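Local coordinates for protein pullulanase (Klebsiella oxytoca, PDB 2YOC) that probably hydrolyses the alpha-1,6-glucosidic linkages of pullulan and related branched glucans, as a secreted pullulanase of the glycosyl hydrolase class, at residues G393-L397 / T655-I659; L397-Q403 / K580-N586. All coordinates share one frame; numbering follows the deposited sequence.

Overall arrangement
Both contacts tie the loop that precedes helix 406-410 and the first strand of the eight-stranded parallel barrel to turns joining a helix to a later barrel strand: contact 1 to the turn before strand 661-664, contact 2 to the one before strand 586-591. Each is partly buried, with exposed residues beside buried ones. Contact 1 rests on one lysine lying along a tryptophan ring and reaching backbone carbonyls of a beta turn, whereas contact 2 is larger and relies on an asparagine amide that grips the backbone of His401 and the side chain of Gln403, flanked by van der Waals packing. They share Leu397, and a probable hydrogen bond from Lys580 NZ to Lys658 O, 2.8 Å, joins them.

Contact 1: G393-L397 / T655-I659; sequences GWDNL and TDYKI
A type I beta turn from Trp394 to Leu397 receives Lys658, a residue with positive phi just after helix 640-655, in the alpha-to-beta connection of the barrel. The ammonium group reaches the turn's backbone: Lys658 NZ donates to Trp394 O at 2.8 Å, approaching 23° out of the carbonyl plane, and makes a weak, longer bond to Asp395 O. Trp394 O also accepts a weak bond from the backbone N of Leu397, so lysine and turn share one carbonyl. Lys658 gets there with its chain extended beyond CG, running over one face of the indole in the direction opposite to the tryptophan side chain. Its CD lies 3.7 Å from Trp394 CE2, offset toward the rim, and farther along NZ stands 4.6 Å from the centroid of the five-membered ring, a cation-pi contact 19° off the ring normal. With CG anti to the backbone N (chi1 170°), the indole reaches across, so that Trp394 CH2 meets Tyr657 O at the ring edge, 3.3 Å away. Asp395 OD1 forms a salt bridge with Lys390 and does not touch the lysine. The site sits beside helix 567-582, whose Arg573 touches Trp394, bonds to Asp656 O and makes a cation-pi contact with Tyr657, while Ile659 leads toward strand 661-664 and packs on strand 586-591.

Contact 2: L397-Q403 / K580-N586; sequences LTMPHAQ and KQDLGMN
The irregular backbone of 397-403 passes close to the turn that ends helix 567-582 and begins strand 586-591, with Pro400 and Gly584 CA atoms 5.7 Å apart and Gly584, at positive phi, marking the helix exit. Asn586, the first residue of that strand, reaches across and uses both ends of its amide on the loop. Its OD1 accepts from His401 N at 2.8 Å, on a lone pair in the carbonyl plane. On the other branch, ND2 donates to His401 O at 3.0 Å, a fairly straight bond (162°), and to Gln403 OE1 at 2.8 Å, meeting that oxygen from above its carbonyl plane. Both acceptors lie near the plane of the Asn586 amide, so three bonds hold this buried group against rotation. CG lies anti to the carbonyl carbon and beside the backbone N (chi1 -74°), which carries the amide to His401 and Gln403. Gln403 OE1 also accepts from His461, while its NE2 bonds to Asp688 O and Asp660 O. At the imidazole edge, His401 NE2 gives a weak bond to Gly584 O.

Van der Waals contacts, some of them against polar atoms, surround this centre. The Pro400 ring lies on the helix end, its CG 3.7 Å from Lys580 O, and the selenomethionine Met399 lays its CG and SE beside the asparagine amide. The extended Lys580 chain crosses Leu397 at about a right angle, CD to Leu397 CD2 at 3.8 Å, and goes on to a hydrogen bond with Lys658 O and a salt bridge with Asp660. Leu397 CD1 touches Gln581 NE2 at 3.5 Å. Within the same helix-to-strand connection, Leu583 and Met585 pack on helix 446-457, and Asn586 joins strand 461-464 through a backbone bond to Val462, where the third barrel strand pairs with the second.

Contact 1: G393-L397 / T655-I659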
ATOM      1  N   GLY B 393      27.774  17.467  52.613  1.00 72.16           N
ATOM      2  CA  GLY B 393      26.691  18.203  51.974  1.00 70.83           C
ATOM      3  C   GLY B 393      25.899  17.373  50.991  1.00 72.59           C
ATOM      4  O   GLY B 393      25.431  17.900  49.972  1.00 71.45           O
ATOM      5  N   TRP B 394      25.744  16.060  51.293  1.00 67.62           N
ATOM      6  CA  TRP B 394      24.979  15.137  50.462  1.00 66.07           C
ATOM      7  C   TRP B 394      23.513  15.528  50.527  1.00 70.00           C
ATOM      8  O   TRP B 394      22.839  15.566  49.505  1.00 67.12           O
ATOM      9  CB  TRP B 394      25.141  13.702  50.957  1.00 65.18           C
ATOM     10  CG  TRP B 394      24.197  12.734  50.313  1.00 66.17           C
ATOM     11  CD1 TRP B 394      23.008  12.284  50.812  1.00 69.25           C
ATOM     12  CD2 TRP B 394      24.346  12.135  49.022  1.00 65.71           C
ATOM     13  NE1 TRP B 394      22.418  11.425  49.918  1.00 68.54           N
ATOM     14  CE2 TRP B 394      23.221  11.312  48.812  1.00 69.46           C
ATOM     15  CE3 TRP B 394      25.330  12.209  48.022  1.00 67.07           C
ATOM     16  CZ2 TRP B 394      23.066  10.550  47.664  1.00 68.61           C
ATOM     17  CZ3 TRP B 394      25.176  11.449  46.883  1.00 68.68           C
ATOM     18  CH2 TRP B 394      24.052  10.633  46.710  1.00 69.19           C
ATOM     19  N   ASP B 395      23.037  15.830  51.745  1.00 68.28           N
ATOM     20  CA  ASP B 395      21.662  16.196  52.014  1.00 67.74           C
ATOM     21  C   ASP B 395      21.168  17.381  51.178  1.00 68.77           C
ATOM     22  O   ASP B 395      19.982  17.422  50.819  1.00 67.78           O
ATOM     23  CB  ASP B 395      21.424  16.372  53.519  1.00 70.91           C
ATOM     24  CG  ASP B 395      21.854  15.162  54.329  1.00 89.89           C
ATOM     25  OD1 ASP B 395      21.024  14.231  54.500  1.00 90.50           O
ATOM     26  OD2 ASP B 395      23.039  15.117  54.741  1.00102.88           O
ATOM     27  N   ASN B 396      22.081  18.285  50.779  1.00 63.69           N
ATOM     28  CA  ASN B 396      21.709  19.421  49.935  1.00 62.19           C
ATOM     29  C   ASN B 396      22.270  19.289  48.505  1.00 64.90           C
ATOM     30  O   ASN B 396      22.770  20.244  47.934  1.00 64.80           O
ATOM     31  CB  ASN B 396      22.035  20.764  50.618  1.00 62.47           C
ATOM     32  CG  ASN B 396      21.383  20.947  51.981  1.00106.70           C
ATOM     33  OD1 ASN B 396      20.157  20.838  52.143  1.00102.56           O
ATOM     34  ND2 ASN B 396      22.192  21.229  53.001  1.00105.63           N
ATOM     35  N   LEU B 397      22.200  18.079  47.933  1.00 60.26           N
ATOM     36  CA  LEU B 397      22.617  17.832  46.559  1.00 57.62           C
ATOM     37  C   LEU B 397      21.381  17.860  45.664  1.00 61.28           C
ATOM     38  O   LEU B 397      20.400  17.152  45.922  1.00 58.93           O
ATOM     39  CB  LEU B 397      23.371  16.502  46.404  1.00 56.91           C
ATOM     40  CG  LEU B 397      23.836  16.188  44.980  1.00 60.33           C
ATOM     41  CD1 LEU B 397      24.946  17.117  44.538  1.00 60.44           C
ATOM     42  CD2 LEU B 397      24.219  14.742  44.827  1.00 64.04           C
ATOM     43  N   THR B 655      15.774   7.936  46.627  1.00 47.44           N
ATOM     44  CA  THR B 655      16.096   8.837  47.749  1.00 48.37           C
ATOM     45  C   THR B 655      17.385   8.657  48.487  1.00 55.06           C
ATOM     46  O   THR B 655      17.956   9.661  48.940  1.00 57.49           O
ATOM     47  CB  THR B 655      14.966   9.102  48.748  1.00 58.71           C
ATOM     48  OG1 THR B 655      14.276   7.904  49.086  1.00 53.37           O
ATOM     49  CG2 THR B 655      14.057  10.219  48.297  1.00 60.04           C
ATOM     50  N   ASP B 656      17.835   7.426  48.677  1.00 50.46           N
ATOM     51  CA  ASP B 656      19.067   7.266  49.431  1.00 50.80           C
ATOM     52  C   ASP B 656      20.310   7.463  48.557  1.00 52.88           C
ATOM     53  O   ASP B 656      21.318   8.004  49.016  1.00 52.02           O
ATOM     54  CB  ASP B 656      19.035   5.963  50.219  1.00 53.65           C
ATOM     55  CG  ASP B 656      17.784   5.873  51.103  1.00 67.07           C
ATOM     56  OD1 ASP B 656      17.532   6.825  51.892  1.00 68.30           O
ATOM     57  OD2 ASP B 656      17.061   4.857  51.009  1.00 68.28           O
ATOM     58  N   TYR B 657      20.185   7.137  47.271  1.00 47.36           N
ATOM     59  CA  TYR B 657      21.291   7.284  46.321  1.00 47.11           C
ATOM     60  C   TYR B 657      21.204   8.462  45.377  1.00 52.72           C
ATOM     61  O   TYR B 657      22.200   8.794  44.719  1.00 51.43           O
ATOM     62  CB  TYR B 657      21.590   5.973  45.606  1.00 46.91           C
ATOM     63  CG  TYR B 657      22.178   4.985  46.580  1.00 47.90           C
ATOM     64  CD1 TYR B 657      23.497   5.100  47.006  1.00 49.89           C
ATOM     65  CD2 TYR B 657      21.395   3.983  47.144  1.00 47.81           C
ATOM     66  CE1 TYR B 657      24.052   4.174  47.883  1.00 51.27           C
ATOM     67  CE2 TYR B 657      21.934   3.070  48.046  1.00 48.64           C
ATOM     68  CZ  TYR B 657      23.268   3.160  48.401  1.00 53.38           C
ATOM     69  OH  TYR B 657      23.818   2.240  49.260  1.00 54.33           O
ATOM     70  N   LYS B 658      20.031   9.142  45.355  1.00 49.40           N
ATOM     71  CA  LYS B 658      19.815  10.345  44.560  1.00 47.25           C
ATOM     72  C   LYS B 658      20.097  10.120  43.072  1.00 50.96           C
ATOM     73  O   LYS B 658      20.868  10.858  42.443  1.00 48.74           O
ATOM     74  CB  LYS B 658      20.573  11.550  45.168  1.00 48.53           C
ATOM     75  CG  LYS B 658      19.944  12.030  46.471  1.00 45.60           C
ATOM     76  CD  LYS B 658      20.632  13.239  47.059  1.00 46.17           C
ATOM     77  CE  LYS B 658      19.842  13.663  48.269  1.00 55.38           C
ATOM     78  NZ  LYS B 658      20.202  15.015  48.745  1.00 68.26           N
ATOM     79  N   ILE B 659      19.470   9.058  42.527  1.00 49.17           N
ATOM     80  CA  ILE B 659      19.554   8.690  41.109  1.00 49.03           C
ATOM     81  C   ILE B 659      18.418   9.467  40.393  1.00 56.37           C
ATOM     82  O   ILE B 659      17.324   9.645  40.982  1.00 57.62           O
ATOM     83  CB  ILE B 659      19.467   7.145  40.980  1.00 51.08           C
ATOM     84  CG1 ILE B 659      20.703   6.468  41.616  1.00 52.14           C
ATOM     85  CG2 ILE B 659      19.240   6.675  39.550  1.00 50.82           C
ATOM     86  CD1 ILE B 659      22.102   6.562  40.846  1.00 51.18           C
TER

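Contact 2: L397-Q403 / K580-N586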
ATOM      1  N   LEU B 397      22.200  18.079  47.933  1.00 60.26           N
ATOM      2  CA  LEU B 397      22.617  17.832  46.559  1.00 57.62           C
ATOM      3  C   LEU B 397      21.381  17.860  45.664  1.00 61.28           C
ATOM      4  O   LEU B 397      20.400  17.152  45.922  1.00 58.93           O
ATOM      5  CB  LEU B 397      23.371  16.502  46.404  1.00 56.91           C
ATOM      6  CG  LEU B 397      23.836  16.188  44.980  1.00 60.33           C
ATOM      7  CD1 LEU B 397      24.946  17.117  44.538  1.00 60.44           C
ATOM      8  CD2 LEU B 397      24.219  14.742  44.827  1.00 64.04           C
ATOM      9  N   THR B 398      21.435  18.677  44.606  1.00 60.28           N
ATOM     10  CA  THR B 398      20.326  18.798  43.657  1.00 60.59           C
ATOM     11  C   THR B 398      20.747  18.311  42.274  1.00 64.85           C
ATOM     12  O   THR B 398      21.933  18.283  41.953  1.00 62.82           O
ATOM     13  CB  THR B 398      19.828  20.238  43.566  1.00 70.93           C
ATOM     14  OG1 THR B 398      20.918  21.097  43.188  1.00 78.65           O
ATOM     15  CG2 THR B 398      19.165  20.720  44.844  1.00 66.06           C
HETATM   16  N   MSE B 399      19.740  17.955  41.457  1.00 62.82           N
HETATM   17  CA  MSE B 399      19.828  17.494  40.072  1.00 61.30           C
HETATM   18  C   MSE B 399      20.325  18.687  39.227  1.00 62.64           C
HETATM   19  O   MSE B 399      19.628  19.710  39.166  1.00 61.61           O
HETATM   20  CB  MSE B 399      18.402  17.127  39.659  1.00 63.11           C
HETATM   21  CG  MSE B 399      18.287  16.179  38.515  1.00 69.42           C
HETATM   22 SE   MSE B 399      16.396  15.856  38.152  1.00 77.29          SE
HETATM   23  CE  MSE B 399      15.796  15.078  39.872  1.00 73.24           C
ATOM     24  N   PRO B 400      21.527  18.614  38.611  1.00 58.69           N
ATOM     25  CA  PRO B 400      22.022  19.766  37.821  1.00 58.51           C
ATOM     26  C   PRO B 400      21.164  20.138  36.603  1.00 61.37           C
ATOM     27  O   PRO B 400      21.138  21.310  36.204  1.00 59.95           O
ATOM     28  CB  PRO B 400      23.439  19.348  37.406  1.00 61.12           C
ATOM     29  CG  PRO B 400      23.465  17.878  37.527  1.00 66.45           C
ATOM     30  CD  PRO B 400      22.489  17.497  38.609  1.00 61.79           C
ATOM     31  N   HIS B 401      20.465  19.146  36.006  1.00 56.49           N
ATOM     32  CA  HIS B 401      19.609  19.388  34.854  1.00 54.82           C
ATOM     33  C   HIS B 401      18.174  19.086  35.178  1.00 56.76           C
ATOM     34  O   HIS B 401      17.885  18.033  35.761  1.00 57.64           O
ATOM     35  CB  HIS B 401      20.051  18.532  33.691  1.00 55.79           C
ATOM     36  CG  HIS B 401      21.363  18.949  33.145  1.00 60.33           C
ATOM     37  ND1 HIS B 401      21.454  19.863  32.115  1.00 62.49           N
ATOM     38  CD2 HIS B 401      22.613  18.576  33.514  1.00 63.10           C
ATOM     39  CE1 HIS B 401      22.750  19.991  31.865  1.00 62.30           C
ATOM     40  NE2 HIS B 401      23.487  19.245  32.684  1.00 62.95           N
ATOM     41  N   ALA B 402      17.264  19.987  34.782  1.00 49.21           N
ATOM     42  CA  ALA B 402      15.847  19.790  35.003  1.00 47.47           C
ATOM     43  C   ALA B 402      15.316  18.581  34.239  1.00 53.03           C
ATOM     44  O   ALA B 402      15.884  18.200  33.195  1.00 53.13           O
ATOM     45  CB  ALA B 402      15.086  21.019  34.591  1.00 47.39           C
ATOM     46  N   GLN B 403      14.209  17.999  34.765  1.00 47.82           N
ATOM     47  CA  GLN B 403      13.504  16.855  34.209  1.00 46.16           C
ATOM     48  C   GLN B 403      11.967  17.024  34.457  1.00 50.26           C
ATOM     49  O   GLN B 403      11.192  16.049  34.379  1.00 49.05           O
ATOM     50  CB  GLN B 403      14.036  15.584  34.878  1.00 47.02           C
ATOM     51  CG  GLN B 403      15.369  15.085  34.319  1.00 59.72           C
ATOM     52  CD  GLN B 403      15.888  13.775  34.890  1.00 56.61           C
ATOM     53  OE1 GLN B 403      17.073  13.483  34.800  1.00 47.88           O
ATOM     54  NE2 GLN B 403      15.038  12.952  35.476  1.00 42.34           N
ATOM     55  N   LYS B 580      27.350  14.970  39.771  1.00 58.69           N
ATOM     56  CA  LYS B 580      26.398  16.077  39.776  1.00 59.40           C
ATOM     57  C   LYS B 580      26.968  17.480  40.074  1.00 66.95           C
ATOM     58  O   LYS B 580      26.508  18.463  39.484  1.00 66.76           O
ATOM     59  CB  LYS B 580      25.200  15.779  40.694  1.00 59.44           C
ATOM     60  CG  LYS B 580      24.390  14.611  40.243  1.00 51.33           C
ATOM     61  CD  LYS B 580      23.262  14.433  41.195  1.00 60.01           C
ATOM     62  CE  LYS B 580      22.309  13.349  40.779  1.00 46.90           C
ATOM     63  NZ  LYS B 580      21.027  13.463  41.512  1.00 60.91           N
ATOM     64  N   GLN B 581      27.901  17.581  41.021  1.00 64.63           N
ATOM     65  CA  GLN B 581      28.439  18.860  41.468  1.00 65.40           C
ATOM     66  C   GLN B 581      29.699  19.283  40.715  1.00 71.30           C
ATOM     67  O   GLN B 581      29.781  20.404  40.225  1.00 71.34           O
ATOM     68  CB  GLN B 581      28.750  18.754  42.954  1.00 67.55           C
ATOM     69  CG  GLN B 581      28.228  19.874  43.813  1.00 88.88           C
ATOM     70  CD  GLN B 581      28.342  19.454  45.257  1.00107.89           C
ATOM     71  OE1 GLN B 581      29.438  19.142  45.760  1.00101.25           O
ATOM     72  NE2 GLN B 581      27.196  19.396  45.940  1.00 97.60           N
ATOM     73  N   ASP B 582      30.685  18.397  40.651  1.00 69.13           N
ATOM     74  CA  ASP B 582      31.979  18.651  40.030  1.00 69.81           C
ATOM     75  C   ASP B 582      31.962  18.473  38.502  1.00 72.64           C
ATOM     76  O   ASP B 582      32.716  19.160  37.807  1.00 73.07           O
ATOM     77  CB  ASP B 582      33.078  17.803  40.719  1.00 72.31           C
ATOM     78  CG  ASP B 582      33.007  17.740  42.263  1.00 81.68           C
ATOM     79  OD1 ASP B 582      32.283  18.579  42.878  1.00 78.55           O
ATOM     80  OD2 ASP B 582      33.662  16.847  42.853  1.00 92.24           O
ATOM     81  N   LEU B 583      31.110  17.569  37.977  1.00 66.38           N
ATOM     82  CA  LEU B 583      30.984  17.368  36.528  1.00 64.39           C
ATOM     83  C   LEU B 583      29.681  17.962  35.988  1.00 69.35           C
ATOM     84  O   LEU B 583      29.534  18.061  34.771  1.00 70.22           O
ATOM     85  CB  LEU B 583      31.090  15.895  36.088  1.00 63.35           C
ATOM     86  CG  LEU B 583      32.211  15.006  36.578  1.00 66.97           C
ATOM     87  CD1 LEU B 583      32.276  13.762  35.720  1.00 66.95           C
ATOM     88  CD2 LEU B 583      33.539  15.682  36.487  1.00 70.68           C
ATOM     89  N   GLY B 584      28.744  18.306  36.878  1.00 64.67           N
ATOM     90  CA  GLY B 584      27.461  18.925  36.533  1.00 63.64           C
ATOM     91  C   GLY B 584      26.565  18.203  35.537  1.00 65.35           C
ATOM     92  O   GLY B 584      26.027  18.818  34.604  1.00 62.72           O
HETATM   93  N   MSE B 585      26.395  16.890  35.753  1.00 61.68           N
HETATM   94  CA  MSE B 585      25.565  16.003  34.949  1.00 59.46           C
HETATM   95  C   MSE B 585      24.658  15.165  35.843  1.00 63.47           C
HETATM   96  O   MSE B 585      25.047  14.803  36.963  1.00 64.77           O
HETATM   97  CB  MSE B 585      26.459  15.073  34.124  1.00 61.11           C
HETATM   98  CG  MSE B 585      27.002  15.723  32.859  1.00 66.54           C
HETATM   99 SE   MSE B 585      28.064  14.510  31.746  1.00 72.28          SE
HETATM  100  CE  MSE B 585      29.659  14.334  32.865  1.00 69.34           C
ATOM    101  N   ASN B 586      23.454  14.845  35.350  1.00 57.35           N
ATOM    102  CA  ASN B 586      22.514  13.980  36.070  1.00 55.48           C
ATOM    103  C   ASN B 586      23.013  12.514  36.001  1.00 58.77           C
ATOM    104  O   ASN B 586      23.947  12.227  35.250  1.00 56.17           O
ATOM    105  CB  ASN B 586      21.145  14.062  35.425  1.00 48.79           C
ATOM    106  CG  ASN B 586      20.389  15.318  35.671  1.00 57.67           C
ATOM    107  OD1 ASN B 586      20.945  16.357  36.046  1.00 53.28           O
ATOM    108  ND2 ASN B 586      19.087  15.251  35.421  1.00 43.00           N
TER